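Local coordinates for protein transcriptional regulator ComR (Streptococcus vestibularis F0396, PDB 6HU8) that regulates transcription in the competence signalling system of streptococci, probably by binding DNA under the control of a peptide pheromone, at residues Glu23-Leu27 with Tyr54-Leu59; Ile11-Arg15 with Leu37-Glu41; Leu46-Leu52 with Leu66-Ile72; Ala30-Gln36 with Glu146-Gln151. All blocks are in the same frame, centred on the assembly; numbering follows the deposited sequence.

Contact 1: residues Glu23-Leu27 with Tyr54-Leu59; sequences EVLCL and YIAKRL
L25 and R58 bring the two helices closest, with their CA atoms 6.2 Å apart where helix 22-26 meets the C-terminal part of helix 49-59. The carbonyl O of L25 is gripped by two side chains. Y54 OH donates to L25 O at 2.7 Å, in the carbonyl plane. R58 NE reaches L25 O at 2.9 Å, with an N-H...O angle of 156°. R58 NH2 bonds V24 O at 2.9 Å but comes from above that carbonyl plane. The R58 chain bends at chi2 (-73°) and chi3 (-59°), and this fold turns the guanidinium edge to both carbonyls. Near the C-terminal end of helix 22-26, the carbonyls of V24 and L25 are thus bonded by side chains of helix 49-59. Both helices belong to the small helical bundle of a Cro/C1-type helix-turn-helix domain. The L25 side chain is a knob in a hole formed by Y54, I55, R58 and L59. L25 CD1 meets L59 CD2 at 3.8 Å. CD2 lies near Y54 CE2 and I55 CG1. Past the helix end, L27 has positive phi and folds back. L27 CD1 lies over one face of the R58 guanidinium, 3.4 Å above the plane, and also approaches the edge of the Y54 ring.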
# COMPACT_ATOMS: atom_id res chain seq x y z
N GLU A 23 15.02 19.22 14.42
CA GLU A 23 15.06 17.95 15.15
C GLU A 23 14.20 18.04 16.41
O GLU A 23 13.53 17.06 16.77
CB GLU A 23 16.51 17.55 15.52
CG GLU A 23 17.31 16.93 14.37
CD GLU A 23 17.73 17.94 13.32
OE1 GLU A 23 17.74 19.15 13.64
OE2 GLU A 23 18.06 17.54 12.17
N VAL A 24 14.22 19.19 17.08
CA VAL A 24 13.39 19.37 18.29
C VAL A 24 11.90 19.30 17.93
O VAL A 24 11.13 18.59 18.58
CB VAL A 24 13.69 20.70 18.99
CG1 VAL A 24 12.61 21.03 20.04
CG2 VAL A 24 15.08 20.66 19.65
N LEU A 25 11.51 20.00 16.88
CA LEU A 25 10.09 19.96 16.47
C LEU A 25 9.68 18.52 16.16
O LEU A 25 8.63 18.04 16.61
CB LEU A 25 9.85 20.89 15.28
CG LEU A 25 8.36 21.22 15.01
CD1 LEU A 25 8.20 22.61 14.40
CD2 LEU A 25 7.71 20.18 14.13
N CYS A 26 10.53 17.79 15.43
CA CYS A 26 10.12 16.48 14.93
C CYS A 26 10.20 15.35 15.97
O CYS A 26 9.68 14.25 15.72
CB CYS A 26 10.96 16.10 13.71
SG CYS A 26 10.60 17.15 12.27
N LEU A 27 10.80 15.63 17.12
CA LEU A 27 10.95 14.63 18.20
C LEU A 27 11.45 13.30 17.65
O LEU A 27 12.49 13.29 16.98
CB LEU A 27 9.62 14.45 18.95
CG LEU A 27 9.16 15.74 19.64
CD1 LEU A 27 7.76 15.58 20.27
CD2 LEU A 27 10.15 16.23 20.69
N TYR A 54 0.12 17.88 13.86
CA TYR A 54 1.26 17.63 14.73
C TYR A 54 2.10 18.89 14.89
O TYR A 54 2.47 19.28 16.01
CB TYR A 54 2.10 16.46 14.18
CG TYR A 54 3.44 16.30 14.89
CD1 TYR A 54 3.51 15.61 16.10
CD2 TYR A 54 4.61 16.85 14.38
CE1 TYR A 54 4.72 15.47 16.77
CE2 TYR A 54 5.85 16.71 15.06
CZ TYR A 54 5.87 16.03 16.25
OH TYR A 54 7.03 15.87 16.93
N ILE A 55 2.38 19.54 13.77
CA ILE A 55 3.23 20.73 13.74
C ILE A 55 2.60 21.83 14.58
O ILE A 55 3.30 22.51 15.36
CB ILE A 55 3.44 21.24 12.28
CG1 ILE A 55 4.38 20.28 11.52
CG2 ILE A 55 4.01 22.66 12.27
CD1 ILE A 55 4.50 20.59 10.03
N ALA A 56 1.29 21.99 14.46
CA ALA A 56 0.60 23.01 15.24
C ALA A 56 0.65 22.68 16.73
O ALA A 56 0.85 23.56 17.55
CB ALA A 56 -0.85 23.18 14.76
N LYS A 57 0.49 21.40 17.08
CA LYS A 57 0.62 21.02 18.48
C LYS A 57 2.02 21.35 19.03
O LYS A 57 2.15 21.85 20.14
CB LYS A 57 0.31 19.54 18.68
CG LYS A 57 0.17 19.15 20.14
CD LYS A 57 0.11 17.65 20.33
CE LYS A 57 -0.01 17.29 21.81
NZ LYS A 57 -0.69 15.96 22.00
N ARG A 58 3.06 21.08 18.24
CA ARG A 58 4.44 21.30 18.71
C ARG A 58 4.73 22.79 18.89
O ARG A 58 5.53 23.17 19.74
CB ARG A 58 5.43 20.68 17.73
CG ARG A 58 5.38 19.16 17.61
CD ARG A 58 5.94 18.42 18.83
NE ARG A 58 7.34 18.77 19.09
CZ ARG A 58 7.80 19.22 20.26
NH1 ARG A 58 6.97 19.36 21.28
NH2 ARG A 58 9.09 19.52 20.40
N LEU A 59 4.08 23.63 18.09
CA LEU A 59 4.29 25.08 18.16
C LEU A 59 3.29 25.81 19.06
O LEU A 59 3.36 27.02 19.21
CB LEU A 59 4.23 25.70 16.76
CG LEU A 59 5.34 25.26 15.80
CD1 LEU A 59 5.09 25.82 14.41
CD2 LEU A 59 6.76 25.60 16.33

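Contact 2: residues Ile11-Arg15 with Leu37-Glu41; sequences IKTER and LIRIE
E41 points toward helix 3-17 and forms a buried salt bridge with R15. The guanidinium is gripped side-on: R15 NE bonds E41 OE2 at 2.7 Å, almost straight at 174°. R15 NH2 bonds E41 OE1 at 2.9 Å. Both oxygens use their syn lone pairs, and the two flat groups lie nearly coplanar. R15 runs out straight through chi2 and then bends at chi3 (56°), which turns its NE edge to the carboxylate. R15 NH1 donates to M20 O, which helps fix the guanidinium. Two bonds from R15 and one from R22 hold the carboxylate and probably favour its charged form. I11 CD1 meets I40 CG2 at 3.6 Å, and with the R15-E41 pair this makes the close, buried part of the contact. I11 CG2 lies 4.1 Å from L37 CD1. K12 is the partly exposed rim. K12 CB lies 3.6 Å from E41 CD, and its aliphatic chain crosses E41 at about a right angle. K12 NZ then turns away to a salt bridge with E16. The short helix axes stand 114° apart and 10.6 Å at closest approach. In this Cro/C1-type domain, L52 and I55 of helix 49-59 pack on I11, while R22 and L25 of helix 22-26 pack on R15.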
# COMPACT_ATOMS: atom_id res chain seq x y z
N ILE A 11 5.08 28.26 8.81
CA ILE A 11 5.57 27.24 9.71
C ILE A 11 7.01 27.52 10.10
O ILE A 11 7.37 27.48 11.29
CB ILE A 11 5.46 25.84 9.08
CG1 ILE A 11 3.98 25.41 8.98
CG2 ILE A 11 6.27 24.84 9.87
CD1 ILE A 11 3.76 24.18 8.08
N LYS A 12 7.83 27.78 9.09
CA LYS A 12 9.24 28.04 9.31
C LYS A 12 9.46 29.28 10.16
O LYS A 12 10.34 29.29 11.05
CB LYS A 12 9.97 28.19 7.97
CG LYS A 12 11.48 28.41 8.10
CD LYS A 12 12.16 28.18 6.76
CE LYS A 12 12.86 29.43 6.25
NZ LYS A 12 14.22 29.60 6.84
N THR A 13 8.70 30.34 9.90
CA THR A 13 8.87 31.59 10.65
C THR A 13 8.53 31.39 12.12
O THR A 13 9.25 31.87 12.99
CB THR A 13 8.03 32.73 10.06
OG1 THR A 13 8.52 33.05 8.75
CG2 THR A 13 8.13 33.98 10.92
N GLU A 14 7.47 30.65 12.39
CA GLU A 14 7.06 30.44 13.78
C GLU A 14 8.02 29.52 14.53
O GLU A 14 8.31 29.74 15.71
CB GLU A 14 5.64 29.88 13.83
CG GLU A 14 5.12 29.66 15.23
CD GLU A 14 4.95 30.96 16.00
OE1 GLU A 14 5.24 30.97 17.21
OE2 GLU A 14 4.52 31.96 15.38
N ARG A 15 8.48 28.46 13.86
CA ARG A 15 9.47 27.57 14.45
C ARG A 15 10.71 28.37 14.87
O ARG A 15 11.21 28.22 16.00
CB ARG A 15 9.86 26.46 13.47
CG ARG A 15 10.88 25.48 14.05
CD ARG A 15 11.27 24.35 13.10
NE ARG A 15 11.77 24.84 11.81
CZ ARG A 15 12.98 25.35 11.60
NH1 ARG A 15 13.83 25.51 12.62
NH2 ARG A 15 13.34 25.75 10.39
N LEU A 37 9.55 17.78 7.13
CA LEU A 37 9.45 19.19 7.53
C LEU A 37 10.19 20.11 6.55
O LEU A 37 9.64 21.11 6.12
CB LEU A 37 9.99 19.40 8.96
CG LEU A 37 9.97 20.86 9.48
CD1 LEU A 37 8.56 21.47 9.41
CD2 LEU A 37 10.48 20.92 10.90
N ILE A 38 11.43 19.79 6.21
CA ILE A 38 12.16 20.61 5.23
C ILE A 38 11.43 20.82 3.89
O ILE A 38 11.44 21.92 3.35
CB ILE A 38 13.55 20.00 4.96
CG1 ILE A 38 14.43 20.20 6.20
CG2 ILE A 38 14.23 20.71 3.80
CD1 ILE A 38 15.75 19.43 6.14
N ARG A 39 10.80 19.78 3.34
CA ARG A 39 10.09 19.90 2.07
C ARG A 39 8.88 20.82 2.23
O ARG A 39 8.53 21.57 1.30
CB ARG A 39 9.65 18.51 1.55
CG ARG A 39 10.81 17.69 0.96
CD ARG A 39 10.33 16.42 0.26
NE ARG A 39 9.70 15.46 1.16
CZ ARG A 39 10.37 14.50 1.80
NH1 ARG A 39 11.69 14.39 1.64
NH2 ARG A 39 9.72 13.67 2.61
N ILE A 40 8.26 20.78 3.40
CA ILE A 40 7.12 21.68 3.67
C ILE A 40 7.62 23.12 3.75
O ILE A 40 7.10 24.00 3.06
CB ILE A 40 6.39 21.29 4.98
CG1 ILE A 40 5.65 19.95 4.80
CG2 ILE A 40 5.44 22.41 5.45
CD1 ILE A 40 5.10 19.39 6.10
N GLU A 41 8.65 23.36 4.57
CA GLU A 41 9.16 24.72 4.75
C GLU A 41 9.72 25.31 3.46
O GLU A 41 9.73 26.53 3.30
CB GLU A 41 10.23 24.77 5.85
CG GLU A 41 9.65 24.47 7.26
CD GLU A 41 10.66 24.66 8.39
OE1 GLU A 41 11.87 24.81 8.11
OE2 GLU A 41 10.25 24.66 9.57

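Contact 3: residues Leu46-Leu52 with Leu66-Ile72; sequences LPSLDKL and LLDHDRI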
# COMPACT_ATOMS: atom_id res chain seq x y z
N LEU A 46 2.88 20.00 0.41
CA LEU A 46 1.80 20.52 1.22
C LEU A 46 1.68 19.63 2.45
O LEU A 46 1.73 18.41 2.32
CB LEU A 46 0.49 20.52 0.42
CG LEU A 46 -0.75 21.17 1.03
CD1 LEU A 46 -0.54 22.67 1.12
CD2 LEU A 46 -2.01 20.84 0.21
N PRO A 47 1.48 20.23 3.63
CA PRO A 47 1.22 19.33 4.77
C PRO A 47 -0.16 18.69 4.70
O PRO A 47 -1.16 19.35 4.33
CB PRO A 47 1.32 20.25 5.98
CG PRO A 47 1.05 21.61 5.46
CD PRO A 47 1.47 21.65 4.02
N SER A 48 -0.21 17.41 5.05
CA SER A 48 -1.48 16.71 5.24
C SER A 48 -2.05 17.21 6.56
O SER A 48 -1.34 17.89 7.33
CB SER A 48 -1.29 15.18 5.26
OG SER A 48 -0.44 14.77 6.33
N LEU A 49 -3.30 16.88 6.81
CA LEU A 49 -3.96 17.27 8.04
C LEU A 49 -3.25 16.67 9.25
O LEU A 49 -3.07 17.35 10.26
CB LEU A 49 -5.42 16.86 8.03
CG LEU A 49 -6.24 17.22 9.27
CD1 LEU A 49 -6.05 18.68 9.61
CD2 LEU A 49 -7.72 16.91 9.06
N ASP A 50 -2.86 15.41 9.14
CA ASP A 50 -2.14 14.74 10.22
C ASP A 50 -0.84 15.44 10.54
O ASP A 50 -0.53 15.70 11.69
CB ASP A 50 -1.85 13.28 9.88
CG ASP A 50 -3.10 12.42 9.81
OD1 ASP A 50 -4.09 12.76 10.50
OD2 ASP A 50 -3.08 11.41 9.07
N LYS A 51 -0.05 15.74 9.51
CA LYS A 51 1.23 16.38 9.76
C LYS A 51 1.06 17.85 10.20
O LYS A 51 1.78 18.32 11.09
CB LYS A 51 2.13 16.23 8.54
CG LYS A 51 2.37 14.74 8.21
CD LYS A 51 3.71 14.45 7.54
CE LYS A 51 3.83 12.95 7.20
NZ LYS A 51 3.61 12.04 8.36
N LEU A 52 0.11 18.58 9.63
CA LEU A 52 -0.11 19.95 10.08
C LEU A 52 -0.62 19.97 11.53
O LEU A 52 -0.24 20.83 12.32
CB LEU A 52 -1.09 20.69 9.17
CG LEU A 52 -1.19 22.19 9.45
CD1 LEU A 52 0.12 22.92 9.24
CD2 LEU A 52 -2.28 22.85 8.60
N LEU A 66 -1.65 28.69 11.58
CA LEU A 66 -0.55 28.44 10.66
C LEU A 66 -0.99 28.65 9.22
O LEU A 66 -0.17 28.88 8.33
CB LEU A 66 -0.02 27.02 10.84
CG LEU A 66 0.78 26.75 12.10
CD1 LEU A 66 1.22 25.30 12.11
CD2 LEU A 66 1.98 27.69 12.22
N LEU A 67 -2.29 28.53 8.98
CA LEU A 67 -2.77 28.62 7.61
C LEU A 67 -3.07 30.05 7.19
O LEU A 67 -3.02 30.36 6.00
CB LEU A 67 -4.03 27.77 7.42
CG LEU A 67 -3.88 26.26 7.56
CD1 LEU A 67 -5.28 25.61 7.55
CD2 LEU A 67 -3.00 25.74 6.44
N ASP A 68 -3.36 30.93 8.16
CA ASP A 68 -3.96 32.24 7.86
C ASP A 68 -5.20 32.00 7.01
O ASP A 68 -6.17 31.39 7.48
CB ASP A 68 -2.98 33.16 7.15
CG ASP A 68 -3.09 34.61 7.62
OD1 ASP A 68 -4.21 35.04 7.96
OD2 ASP A 68 -2.06 35.31 7.64
N HIS A 69 -5.18 32.42 5.75
CA HIS A 69 -6.35 32.18 4.90
C HIS A 69 -6.17 30.97 3.98
O HIS A 69 -7.13 30.54 3.33
CB HIS A 69 -6.68 33.42 4.07
CG HIS A 69 -6.85 34.67 4.89
ND1 HIS A 69 -6.65 35.93 4.37
CD2 HIS A 69 -7.18 34.84 6.19
CE1 HIS A 69 -6.86 36.83 5.31
NE2 HIS A 69 -7.18 36.20 6.43
N ASP A 70 -4.94 30.45 3.91
CA ASP A 70 -4.64 29.28 3.06
C ASP A 70 -5.37 28.04 3.56
O ASP A 70 -5.72 27.97 4.74
CB ASP A 70 -3.13 29.00 3.02
CG ASP A 70 -2.35 30.09 2.33
OD1 ASP A 70 -2.81 30.56 1.26
OD2 ASP A 70 -1.27 30.48 2.83
N ARG A 71 -5.58 27.07 2.67
CA ARG A 71 -6.25 25.82 3.05
C ARG A 71 -5.44 24.60 2.63
O ARG A 71 -4.60 24.68 1.73
CB ARG A 71 -7.64 25.76 2.43
CG ARG A 71 -8.46 27.00 2.69
CD ARG A 71 -9.46 27.25 1.58
NE ARG A 71 -10.54 26.27 1.59
CZ ARG A 71 -11.13 25.80 0.50
NH1 ARG A 71 -10.75 26.21 -0.70
NH2 ARG A 71 -12.12 24.91 0.61
N ILE A 72 -5.70 23.47 3.28
CA ILE A 72 -5.10 22.19 2.90
C ILE A 72 -6.15 21.13 2.65
O ILE A 72 -5.83 19.94 2.53
CB ILE A 72 -4.15 21.65 3.97
CG1 ILE A 72 -4.88 21.55 5.31
CG2 ILE A 72 -2.90 22.51 4.06
CD1 ILE A 72 -4.13 20.75 6.35
O HOH W 1 -3.54 18.39 2.80
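I72 and L52 carry most of this contact, and I72 has the larger buried area. No direct hydrogen bond joins the two segments. I72 splits its branches between two sets of partners. I72 CG2 lies against the loop before helix 49-59, 3.8 Å from L46 CD1 and 3.6 Å from P47 O. I72 CD1 reaches further, to L52 CD2 at 3.6 Å, and also passes L49. The chi1 of I72 is 55°, which sets CG1 between its own N and carbonyl carbon and sends CD1 toward helix 49-59. L52 likewise uses both methyls. L52 CD2 meets I72 CD1 and also L67 CD2, the latter at 3.7 Å. L52 CD1 goes to L66 CD1 at 3.9 Å, where the two leucines lie alongside, running opposite ways. L52 thus bridges helix 63-67 and the segment that follows it. A water adds a polar link between the backbones: it donates to P47 O at 3.0 Å and to I72 O at 2.8 Å. S48 is the N-cap of helix 49-59, with a weak bond from K51 N to its OG, which also bonds E118. Beyond L67 the chain reverses in a type II' turn. The contact packs the start of helix 49-59 and the loop before it against the end of helix 63-67 and the chain that follows, with I7 of helix 3-17 touching P47 and L67, and I40 of helix 34-41 touching P47.

Contact 4: residues Ala30-Gln36 with Glu146-Gln151; sequences AELTVRQ and EDLFEQ
This contact lies at the interface between the helix-turn-helix domain and the TPR domain, where the start of helix 34-41 meets helix 139-152. D147 and R35 dominate one end. T33 OG1 donates to D147 OD2 at 2.7 Å, from above the carboxylate plane. R35 NH2 is shared by two acids. R35 NH2 bonds E146 OE1 at 2.6 Å, nearly straight at 166° and on the anti lone pair. R35 NH2 also bonds D147 OD1 at 2.8 Å, from above that carboxylate plane. R35 NE adds only a weak bond to D147 OD2. The other end is a pair of glutamines that come from opposite directions. Q36 NE2 donates to Q151 OE1 and Q151 NE2 donates to Q36 OE1, each at 3.1 Å. The two bonds form a ring, but the amide planes are turned 55° apart. Q36 OE1 also accepts from T33 N at 2.9 Å, on the same face as Q151 NE2. Q151 has outside partners as well: its NE2 bonds G29 O and its OE1 accepts from K51 NZ. A water donates to A30 O and Q151 O. With chi1 at 68°, T33 OG1 sits between its own N and carbonyl carbon, where it accepts from Q36 N while donating to D147. With T33 N bonded to Q36 OE1, these two residues form a capping box at the N-terminal end of helix 34-41.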
# COMPACT_ATOMS: atom_id res chain seq x y z
N ALA A 30 8.14 9.92 14.56
CA ALA A 30 7.02 9.04 14.28
C ALA A 30 5.88 9.74 13.54
O ALA A 30 5.12 9.09 12.82
CB ALA A 30 6.48 8.40 15.56
N GLU A 31 5.76 11.06 13.71
CA GLU A 31 4.64 11.78 13.10
C GLU A 31 5.09 12.73 12.01
O GLU A 31 4.36 12.99 11.04
CB GLU A 31 3.85 12.54 14.18
CG GLU A 31 3.10 11.56 15.09
CD GLU A 31 2.34 12.22 16.21
OE1 GLU A 31 2.98 12.65 17.20
OE2 GLU A 31 1.09 12.30 16.12
N LEU A 32 6.31 13.24 12.17
CA LEU A 32 6.92 14.12 11.19
C LEU A 32 8.43 13.92 11.21
O LEU A 32 9.04 13.92 12.28
CB LEU A 32 6.60 15.58 11.50
CG LEU A 32 7.07 16.57 10.44
CD1 LEU A 32 6.19 16.42 9.21
CD2 LEU A 32 7.02 17.98 10.99
N THR A 33 9.03 13.73 10.04
CA THR A 33 10.49 13.58 10.00
C THR A 33 11.12 14.90 9.60
O THR A 33 10.46 15.80 9.08
CB THR A 33 10.94 12.49 9.01
OG1 THR A 33 10.66 12.91 7.67
CG2 THR A 33 10.21 11.16 9.29
N VAL A 34 12.43 15.00 9.81
CA VAL A 34 13.12 16.22 9.47
C VAL A 34 13.00 16.52 7.97
O VAL A 34 12.77 17.66 7.58
CB VAL A 34 14.61 16.13 9.91
CG1 VAL A 34 15.43 17.21 9.25
CG2 VAL A 34 14.68 16.22 11.44
N ARG A 35 13.13 15.49 7.13
CA ARG A 35 13.12 15.76 5.69
C ARG A 35 11.70 16.12 5.21
O ARG A 35 11.54 16.93 4.31
CB ARG A 35 13.66 14.57 4.90
CG ARG A 35 15.17 14.37 5.07
CD ARG A 35 15.67 13.23 4.19
NE ARG A 35 15.19 11.94 4.67
CZ ARG A 35 15.47 10.77 4.11
NH1 ARG A 35 16.24 10.70 3.03
NH2 ARG A 35 14.98 9.66 4.64
N GLN A 36 10.70 15.51 5.84
CA GLN A 36 9.30 15.89 5.61
C GLN A 36 9.08 17.36 5.96
O GLN A 36 8.49 18.11 5.18
CB GLN A 36 8.36 15.00 6.43
CG GLN A 36 8.11 13.61 5.83
CD GLN A 36 7.47 12.67 6.81
OE1 GLN A 36 7.18 13.06 7.94
NE2 GLN A 36 7.25 11.43 6.39
N GLU A 146 10.73 6.40 1.95
CA GLU A 146 11.59 5.96 3.05
C GLU A 146 11.07 6.46 4.40
O GLU A 146 10.95 5.68 5.35
CB GLU A 146 13.04 6.41 2.85
CG GLU A 146 13.97 5.81 3.89
CD GLU A 146 15.45 6.15 3.65
OE1 GLU A 146 15.82 7.33 3.80
OE2 GLU A 146 16.23 5.23 3.33
N ASP A 147 10.74 7.75 4.51
CA ASP A 147 10.32 8.26 5.81
C ASP A 147 8.90 7.83 6.16
O ASP A 147 8.62 7.51 7.31
CB ASP A 147 10.48 9.79 5.86
CG ASP A 147 11.94 10.22 6.07
OD1 ASP A 147 12.79 9.32 6.28
OD2 ASP A 147 12.23 11.43 6.05
N LEU A 148 8.00 7.80 5.18
CA LEU A 148 6.65 7.29 5.44
C LEU A 148 6.67 5.81 5.88
O LEU A 148 5.92 5.42 6.76
CB LEU A 148 5.74 7.49 4.22
CG LEU A 148 5.43 8.98 3.99
CD1 LEU A 148 4.78 9.24 2.63
CD2 LEU A 148 4.54 9.51 5.10
N PHE A 149 7.56 5.00 5.30
CA PHE A 149 7.68 3.61 5.73
C PHE A 149 8.24 3.49 7.14
O PHE A 149 7.77 2.65 7.91
CB PHE A 149 8.54 2.79 4.77
CG PHE A 149 8.60 1.32 5.12
CD1 PHE A 149 7.43 0.59 5.29
CD2 PHE A 149 9.82 0.67 5.28
CE1 PHE A 149 7.47 -0.77 5.63
CE2 PHE A 149 9.89 -0.68 5.61
CZ PHE A 149 8.71 -1.40 5.78
N GLU A 150 9.24 4.32 7.49
CA GLU A 150 9.73 4.37 8.88
C GLU A 150 8.59 4.64 9.85
O GLU A 150 8.55 4.12 10.96
CB GLU A 150 10.80 5.44 9.08
CG GLU A 150 12.20 5.04 8.79
CD GLU A 150 12.65 3.83 9.60
OE1 GLU A 150 12.44 3.80 10.83
OE2 GLU A 150 13.20 2.90 8.98
N GLN A 151 7.66 5.50 9.44
CA GLN A 151 6.55 5.86 10.30
C GLN A 151 5.55 4.69 10.37
O GLN A 151 4.97 4.43 11.42
CB GLN A 151 5.90 7.15 9.80
CG GLN A 151 6.77 8.36 10.17
CD GLN A 151 6.40 9.65 9.46
OE1 GLN A 151 5.70 9.65 8.45
NE2 GLN A 151 6.90 10.76 9.98
O HOH W 2 4.52 6.38 13.15

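From the N terminus, helix 3-17 first takes part in contact 2, which closes when the chain returns as helix 34-41. Contact 1 opens between these, on helix 22-26, and closes on helix 49-59, so contacts 1 and 2 cross. Contact 4 opens at 30-36, crosses both, and closes far along the chain on helix 139-152. Contact 3, from 46-52 to 66-72, crosses contact 1, follows contact 2 in series, and falls wholly within the span of contact 4. Contacts 1, 2 and 3 tie together the helices of the helix-turn-helix domain, sharing a core around I11 and I55. Contact 4 joins that domain to the TPR helices, and K51 links it to contact 3.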